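Long-range contacts in putative glycyl-glycine endopeptidase lytM (Ruminococcus gnavus, PDB 3NYY), which is probably a metalloendopeptidase of the M23 family, with cleavage of glycyl-glycine bonds only putative: residues A[20-25]-A[48-53]; A[37-42]-A[79-84]; A[86-91]-A[235-240]. One frame throughout, in Å; residues are numbered along the deposited sequence.

Contact 1 of 3, residues A[20-25]-A[48-53]; sequences RQPVSE and TDFENR. With SO4 (sulfate ion), chain H.
The carboxylate of Glu51 lies alongside the backbone of 22-24 and takes the amide of Ser24: N to OE2 is 3.0 Å, met on the syn side and 19° out of the carboxylate plane. The N-H...O angle of 130° makes this a bent bond. Tyr44 OH of helix 37-48 also bonds OE2. OE1 rests 3.4 Å from CB of Pro22. Glu51 gets there with CG beside its backbone N (chi1 -63°) and an extended chain beyond. Both segments are linkers between helices of the LytM N-terminal region. Ser24 is the N-cap of helix 25-31, its OG bonded to Met27 N, while Asp49 ends helix 37-48 in a Schellman motif; Glu51 N returns to Thr48 OG1 in an ST motif. Beside this, Pro22 CD sits at the edge of the Phe50 ring, near its plane, 4.4 Å from CD2, and that ring stacks with Trp45. The Arg20 guanidinium, salt-bridged to Asp17, spans the gap through two waters in its plane: one from NH1 to Glu51 OE1, the other from NH2 to Phe50 O. Arg53 NE and NH2 both bond O4 of a sulfate at the guanidinium edge (NH2 to O4 2.6 Å), which Arg54 also holds.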
# COMPACT_ATOMS: atom_id res chain seq x y z
N ARG A 20 -9.11 14.44 -1.24
CA ARG A 20 -8.10 13.72 -0.46
C ARG A 20 -8.61 13.10 0.85
O ARG A 20 -8.05 12.12 1.33
CB ARG A 20 -6.91 14.66 -0.21
CG ARG A 20 -5.75 14.02 0.60
CD ARG A 20 -4.48 14.87 0.57
NE ARG A 20 -4.75 16.27 0.92
CZ ARG A 20 -4.68 16.79 2.13
NH1 ARG A 20 -4.33 16.05 3.19
NH2 ARG A 20 -5.02 18.06 2.32
N GLN A 21 -9.68 13.67 1.42
CA GLN A 21 -10.35 13.17 2.63
C GLN A 21 -9.41 13.12 3.83
O GLN A 21 -9.16 12.07 4.37
CB GLN A 21 -10.97 11.80 2.38
CG GLN A 21 -12.02 11.77 1.32
CD GLN A 21 -13.42 12.11 1.77
OE1 GLN A 21 -14.03 11.38 2.57
NE2 GLN A 21 -13.95 13.26 1.25
N PRO A 22 -8.84 14.28 4.22
CA PRO A 22 -7.80 14.25 5.27
C PRO A 22 -8.43 13.98 6.64
O PRO A 22 -9.14 14.83 7.16
CB PRO A 22 -7.20 15.64 5.19
CG PRO A 22 -8.24 16.50 4.60
CD PRO A 22 -9.07 15.63 3.71
N VAL A 23 -8.12 12.84 7.25
CA VAL A 23 -8.72 12.46 8.54
C VAL A 23 -7.60 11.99 9.46
O VAL A 23 -6.99 10.94 9.22
CB VAL A 23 -9.77 11.37 8.35
CG1 VAL A 23 -10.41 11.00 9.70
CG2 VAL A 23 -10.85 11.83 7.34
N SER A 24 -7.33 12.79 10.49
CA SER A 24 -6.37 12.46 11.54
C SER A 24 -6.72 11.21 12.33
O SER A 24 -7.85 10.76 12.35
CB SER A 24 -6.33 13.61 12.55
OG SER A 24 -7.56 13.73 13.29
N GLU A 25 -5.76 10.66 13.04
CA GLU A 25 -6.07 9.46 13.84
C GLU A 25 -7.08 9.77 14.97
O GLU A 25 -7.94 8.93 15.28
CB GLU A 25 -4.79 8.75 14.35
CG GLU A 25 -3.94 8.04 13.23
CD GLU A 25 -4.75 7.07 12.30
OE1 GLU A 25 -5.57 6.25 12.80
OE2 GLU A 25 -4.55 7.12 11.05
N THR A 48 -11.63 23.18 10.65
CA THR A 48 -10.17 23.13 10.51
C THR A 48 -9.65 23.60 9.14
O THR A 48 -8.45 23.48 8.87
CB THR A 48 -9.63 21.70 10.71
OG1 THR A 48 -10.18 20.86 9.69
CG2 THR A 48 -10.00 21.15 12.13
N ASP A 49 -10.54 24.12 8.28
CA ASP A 49 -10.21 24.46 6.90
C ASP A 49 -9.47 23.25 6.25
O ASP A 49 -8.38 23.41 5.66
CB ASP A 49 -9.34 25.73 6.84
CG ASP A 49 -10.01 26.95 7.49
OD1 ASP A 49 -11.25 26.92 7.72
OD2 ASP A 49 -9.26 27.93 7.78
N PHE A 50 -10.06 22.06 6.36
CA PHE A 50 -9.48 20.81 5.81
C PHE A 50 -8.09 20.52 6.36
O PHE A 50 -7.14 20.25 5.62
CB PHE A 50 -9.50 20.78 4.28
CG PHE A 50 -10.88 20.62 3.74
CD1 PHE A 50 -11.74 21.70 3.71
CD2 PHE A 50 -11.36 19.36 3.35
CE1 PHE A 50 -13.04 21.54 3.24
CE2 PHE A 50 -12.63 19.22 2.89
CZ PHE A 50 -13.46 20.30 2.82
N GLU A 51 -8.01 20.54 7.68
CA GLU A 51 -6.80 20.29 8.46
C GLU A 51 -5.68 21.28 8.20
O GLU A 51 -4.52 20.95 8.42
CB GLU A 51 -6.32 18.85 8.29
CG GLU A 51 -7.32 17.79 8.82
CD GLU A 51 -6.68 16.40 9.05
OE1 GLU A 51 -5.76 16.03 8.30
OE2 GLU A 51 -7.15 15.72 9.99
N ASN A 52 -6.03 22.51 7.83
CA ASN A 52 -5.06 23.60 7.74
C ASN A 52 -4.94 24.47 8.99
O ASN A 52 -3.95 25.20 9.14
CB ASN A 52 -5.33 24.42 6.48
CG ASN A 52 -4.85 23.70 5.25
OD1 ASN A 52 -3.66 23.50 5.09
ND2 ASN A 52 -5.77 23.28 4.39
N ARG A 53 -5.92 24.37 9.89
CA ARG A 53 -5.95 25.05 11.14
C ARG A 53 -6.37 24.09 12.23
O ARG A 53 -7.04 23.06 11.97
CB ARG A 53 -6.91 26.24 11.15
CG ARG A 53 -6.68 27.25 10.02
CD ARG A 53 -7.51 28.53 10.29
NE ARG A 53 -6.90 29.33 11.35
CZ ARG A 53 -7.22 30.59 11.64
NH1 ARG A 53 -8.16 31.24 10.96
NH2 ARG A 53 -6.59 31.20 12.63
S SO4 H . -5.76 28.12 14.62
O1 SO4 H . -4.84 26.98 14.46
O2 SO4 H . -7.14 27.74 14.30
O3 SO4 H . -5.73 28.55 16.01
O4 SO4 H . -5.31 29.20 13.75
O HOH W 1 -4.04 16.89 6.36
O HOH W 2 -4.74 19.41 4.86

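Contact 2 of 3, residues A[37-42]-A[79-84]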
# COMPACT_ATOMS: atom_id res chain seq x y z
N PRO A 37 -21.47 10.01 10.75
CA PRO A 37 -20.05 10.29 10.47
C PRO A 37 -19.83 11.27 9.35
O PRO A 37 -18.88 12.09 9.45
CB PRO A 37 -19.48 8.91 10.15
CG PRO A 37 -20.67 8.16 9.64
CD PRO A 37 -21.81 8.61 10.48
N GLY A 38 -20.68 11.26 8.32
CA GLY A 38 -20.57 12.22 7.22
C GLY A 38 -20.73 13.66 7.73
O GLY A 38 -19.96 14.58 7.38
N ARG A 39 -21.73 13.88 8.56
CA ARG A 39 -21.93 15.20 9.14
C ARG A 39 -20.71 15.64 9.93
O ARG A 39 -20.27 16.78 9.79
CB ARG A 39 -23.14 15.22 10.07
CG ARG A 39 -23.52 16.61 10.51
CD ARG A 39 -24.46 16.58 11.72
NE ARG A 39 -23.69 16.22 12.93
CZ ARG A 39 -24.13 16.37 14.19
NH1 ARG A 39 -25.34 16.86 14.43
NH2 ARG A 39 -23.33 16.07 15.21
N ASP A 40 -20.23 14.77 10.82
CA ASP A 40 -19.16 15.14 11.75
C ASP A 40 -17.83 15.35 11.06
O ASP A 40 -17.13 16.32 11.35
CB ASP A 40 -19.08 14.15 12.89
CG ASP A 40 -20.30 14.19 13.81
OD1 ASP A 40 -21.14 15.11 13.66
OD2 ASP A 40 -20.39 13.29 14.67
N VAL A 41 -17.51 14.53 10.06
CA VAL A 41 -16.27 14.76 9.29
C VAL A 41 -16.39 16.05 8.47
O VAL A 41 -15.44 16.84 8.36
CB VAL A 41 -15.85 13.53 8.42
CG1 VAL A 41 -16.70 13.41 7.10
CG2 VAL A 41 -14.35 13.56 8.21
N GLY A 42 -17.57 16.33 7.95
CA GLY A 42 -17.83 17.56 7.23
C GLY A 42 -17.63 18.78 8.12
O GLY A 42 -17.04 19.76 7.69
N ALA A 79 -25.73 21.00 0.20
CA ALA A 79 -25.02 20.21 -0.83
C ALA A 79 -23.76 19.56 -0.28
O ALA A 79 -23.44 18.42 -0.63
CB ALA A 79 -24.68 21.08 -2.05
N TYR A 80 -23.03 20.31 0.53
CA TYR A 80 -21.80 19.85 1.12
C TYR A 80 -21.97 18.67 2.04
O TYR A 80 -21.24 17.69 1.91
CB TYR A 80 -21.12 20.97 1.87
CG TYR A 80 -19.95 20.60 2.73
CD1 TYR A 80 -18.75 20.17 2.16
CD2 TYR A 80 -20.01 20.66 4.10
CE1 TYR A 80 -17.65 19.86 2.94
CE2 TYR A 80 -18.92 20.38 4.89
CZ TYR A 80 -17.73 19.97 4.32
OH TYR A 80 -16.60 19.68 5.06
N VAL A 81 -22.91 18.77 2.97
CA VAL A 81 -23.11 17.66 3.92
C VAL A 81 -23.67 16.41 3.18
O VAL A 81 -23.38 15.27 3.57
CB VAL A 81 -23.99 18.04 5.14
CG1 VAL A 81 -25.50 18.29 4.75
CG2 VAL A 81 -23.84 16.99 6.25
N GLN A 82 -24.43 16.63 2.12
CA GLN A 82 -24.94 15.49 1.33
C GLN A 82 -23.75 14.76 0.71
O GLN A 82 -23.75 13.52 0.71
CB GLN A 82 -25.92 15.93 0.25
CG GLN A 82 -26.37 14.82 -0.68
CD GLN A 82 -27.31 15.36 -1.74
OE1 GLN A 82 -27.02 16.35 -2.42
NE2 GLN A 82 -28.48 14.74 -1.86
N SER A 83 -22.73 15.51 0.20
CA SER A 83 -21.54 14.88 -0.36
C SER A 83 -20.77 14.08 0.70
O SER A 83 -20.35 12.94 0.44
CB SER A 83 -20.61 15.89 -1.07
OG SER A 83 -21.31 16.50 -2.15
N CYS A 84 -20.60 14.66 1.89
CA CYS A 84 -19.92 13.97 2.99
C CYS A 84 -20.69 12.71 3.38
O CYS A 84 -20.08 11.64 3.51
CB CYS A 84 -19.77 14.87 4.20
SG CYS A 84 -18.75 16.35 3.91
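The Tyr80 ring has the carbonyl oxygen of Gly42 in its plane at the edge, and Cys84 SG over one face, 3.7 Å above the plane and displaced toward the rim. The Gly42 oxygen accepts from Tyr80 OH at 2.7 Å; the hydroxyl comes in the carbonyl plane, on a lone pair, with a C=O...O angle of 114°. With CG anti to the backbone N (chi1 170°), the ring is carried across from its own helix to the neighbouring one, and the sulfur one turn later lies against it. The other flat group, the Arg39 guanidinium, has Asp40 at its edge in a salt bridge: NE and NH2 converge side-on upon OD1, which lies in the guanidinium plane, with NH2 to OD1 at 2.8 Å. Asp40 OD2 goes to Tyr30 OH and Arg39 NH1 to Gln65, tying this pair to other parts of the N-terminal region.

Here two helices of that region, 37-48 and 77-88, pack together; the axes of their short segments come within 8.2 Å, at 120° between their directions. Two glycines one turn apart, Gly38 and Gly42, face the partner helix and permit a close approach: CA of Gly38 and of Cys84 are only 4.6 Å apart. Cys84 occupies the glycine surface, its CB 3.2 Å from Gly38 O and its SG 3.7 Å from Gly42 CA. Farther along, Val81 sends CG2 against the backbone of Arg39, while Val41 CG1 is a looser neighbour of Cys84 CB.

Contact 3 of 3, residues A[86-91]-A[235-240]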
# COMPACT_ATOMS: atom_id res chain seq x y z
N ALA A 86 -22.76 11.01 1.54
CA ALA A 86 -22.76 10.05 0.42
C ALA A 86 -21.52 9.14 0.52
O ALA A 86 -21.61 7.96 0.18
CB ALA A 86 -22.77 10.78 -0.92
N ILE A 87 -20.37 9.66 0.95
CA ILE A 87 -19.16 8.87 1.11
C ILE A 87 -19.22 7.98 2.36
O ILE A 87 -18.83 6.82 2.32
CB ILE A 87 -17.91 9.75 1.16
CG1 ILE A 87 -17.76 10.50 -0.15
CG2 ILE A 87 -16.57 8.98 1.45
CD1 ILE A 87 -16.76 11.64 -0.03
N TRP A 88 -19.68 8.56 3.47
CA TRP A 88 -19.47 7.99 4.81
C TRP A 88 -20.68 7.23 5.34
O TRP A 88 -20.49 6.21 5.99
CB TRP A 88 -19.06 9.06 5.84
CG TRP A 88 -17.69 9.55 5.60
CD1 TRP A 88 -17.32 10.46 4.67
CD2 TRP A 88 -16.49 9.10 6.24
NE1 TRP A 88 -15.93 10.62 4.70
CE2 TRP A 88 -15.41 9.81 5.66
CE3 TRP A 88 -16.22 8.18 7.25
CZ2 TRP A 88 -14.10 9.61 6.05
CZ3 TRP A 88 -14.88 8.03 7.69
CH2 TRP A 88 -13.85 8.72 7.07
N ASN A 89 -21.90 7.69 5.08
CA ASN A 89 -23.05 7.22 5.86
C ASN A 89 -23.69 5.90 5.43
O ASN A 89 -24.44 5.29 6.22
CB ASN A 89 -24.12 8.31 5.96
CG ASN A 89 -23.75 9.39 6.96
OD1 ASN A 89 -22.57 9.70 7.14
ND2 ASN A 89 -24.76 9.94 7.63
N ASP A 90 -23.43 5.48 4.19
CA ASP A 90 -24.00 4.25 3.65
C ASP A 90 -23.12 3.02 3.87
O ASP A 90 -23.58 1.90 3.61
CB ASP A 90 -24.35 4.35 2.15
CG ASP A 90 -25.41 5.39 1.83
OD1 ASP A 90 -26.16 5.85 2.74
OD2 ASP A 90 -25.48 5.77 0.64
N VAL A 91 -21.88 3.20 4.31
CA VAL A 91 -20.94 2.09 4.47
C VAL A 91 -21.25 1.35 5.75
O VAL A 91 -21.04 1.87 6.86
CB VAL A 91 -19.50 2.61 4.45
CG1 VAL A 91 -18.47 1.51 4.79
CG2 VAL A 91 -19.21 3.21 2.99
N TYR A 235 -9.71 5.70 1.09
CA TYR A 235 -8.91 5.15 2.16
C TYR A 235 -9.49 5.43 3.56
O TYR A 235 -9.66 4.50 4.37
CB TYR A 235 -7.44 5.63 2.06
CG TYR A 235 -6.58 5.16 3.20
CD1 TYR A 235 -6.01 3.89 3.15
CD2 TYR A 235 -6.36 5.95 4.34
CE1 TYR A 235 -5.22 3.41 4.17
CE2 TYR A 235 -5.53 5.43 5.39
CZ TYR A 235 -5.01 4.16 5.28
OH TYR A 235 -4.19 3.57 6.27
N PRO A 236 -9.85 6.70 3.87
CA PRO A 236 -10.33 6.92 5.26
C PRO A 236 -11.64 6.20 5.62
O PRO A 236 -11.76 5.65 6.75
CB PRO A 236 -10.41 8.46 5.35
CG PRO A 236 -9.36 8.93 4.32
CD PRO A 236 -9.56 7.97 3.18
N VAL A 237 -12.58 6.14 4.69
CA VAL A 237 -13.83 5.37 4.94
C VAL A 237 -13.55 3.87 5.03
O VAL A 237 -14.13 3.17 5.85
CB VAL A 237 -14.94 5.75 3.99
CG1 VAL A 237 -14.76 5.19 2.57
CG2 VAL A 237 -16.37 5.32 4.55
N LEU A 238 -12.54 3.38 4.30
CA LEU A 238 -12.15 1.98 4.43
C LEU A 238 -11.58 1.73 5.81
O LEU A 238 -11.91 0.71 6.41
CB LEU A 238 -11.13 1.56 3.37
CG LEU A 238 -11.69 1.31 1.99
CD1 LEU A 238 -10.61 1.27 0.91
CD2 LEU A 238 -12.55 -0.04 1.94
N ARG A 239 -10.73 2.64 6.31
CA ARG A 239 -10.17 2.51 7.66
C ARG A 239 -11.26 2.51 8.70
O ARG A 239 -11.22 1.75 9.66
CB ARG A 239 -9.18 3.63 7.97
CG ARG A 239 -7.90 3.53 7.18
CD ARG A 239 -7.10 2.30 7.49
NE ARG A 239 -6.91 2.03 8.91
CZ ARG A 239 -5.90 2.46 9.65
NH1 ARG A 239 -4.94 3.24 9.14
NH2 ARG A 239 -5.83 2.07 10.92
N TYR A 240 -12.27 3.35 8.48
CA TYR A 240 -13.44 3.43 9.37
C TYR A 240 -14.23 2.13 9.41
O TYR A 240 -14.71 1.72 10.48
CB TYR A 240 -14.31 4.63 8.95
CG TYR A 240 -15.78 4.59 9.28
CD1 TYR A 240 -16.24 5.11 10.48
CD2 TYR A 240 -16.69 4.11 8.37
CE1 TYR A 240 -17.60 5.11 10.76
CE2 TYR A 240 -18.04 4.08 8.63
CZ TYR A 240 -18.48 4.59 9.84
OH TYR A 240 -19.83 4.57 10.11
O HOH W 3 -21.36 4.46 7.83
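Helix 235-240, which follows the last strand of the large antiparallel sheet, receives the C-terminal end of helix 77-88 through an aromatic and aliphatic core centred on Trp88 and Val237. Val237 lies over one face of the indole in a CH-pi contact, its CB 4.1 Å from the centroid of the six-membered ring and just 4° off the normal. The CE3-CZ3 edge of the same ring turns toward the face of Tyr240 in a T-shaped (edge-to-face) pair, with planes at 67° and centroids 5.6 Å apart; CZ3 also meets Tyr240 CB at 3.7 Å. CH2 of the indole reaches the ring of Pro236. This joins the LytM N-terminal region to the part of the chain that bears the M23 peptidase sheet, since Val237 also packs on Ile221 of strand 216-225. CG2 of Val237, the branch turned opposite its amide nitrogen, reaches Ile87 O at 3.6 Å and meets Val91 CG2 tip to tip at 3.9 Å. At the other end, a water accepts from Tyr240 OH (2.7 Å) and donates to the carbonyl oxygens of Trp88 and Val91, linking the tyrosine to the turn that follows the helix.

Helix 77-88 serves both contact 2 and contact 3, whose centres are 11 Å apart, and Asn89 OD1 probably hydrogen-bonds Gly38 N at 2.7 Å where they join. Contact 1 meets contact 2 through Phe50 CZ, 3.9 Å from Tyr80 OH, and through Val23 CG2 and Val41 CG2, 4.0 Å apart. It reaches contact 3 by Gln21, whose OE1 lies 3.0 Å from Trp88 NE1, a probable hydrogen bond. Contacts 1 and 2 interleave along the chain inside the N-terminal region, whereas contact 3 spans from there to the helix after the peptidase strands. The sulfate at contact 1 probably came from the crystallisation liquor.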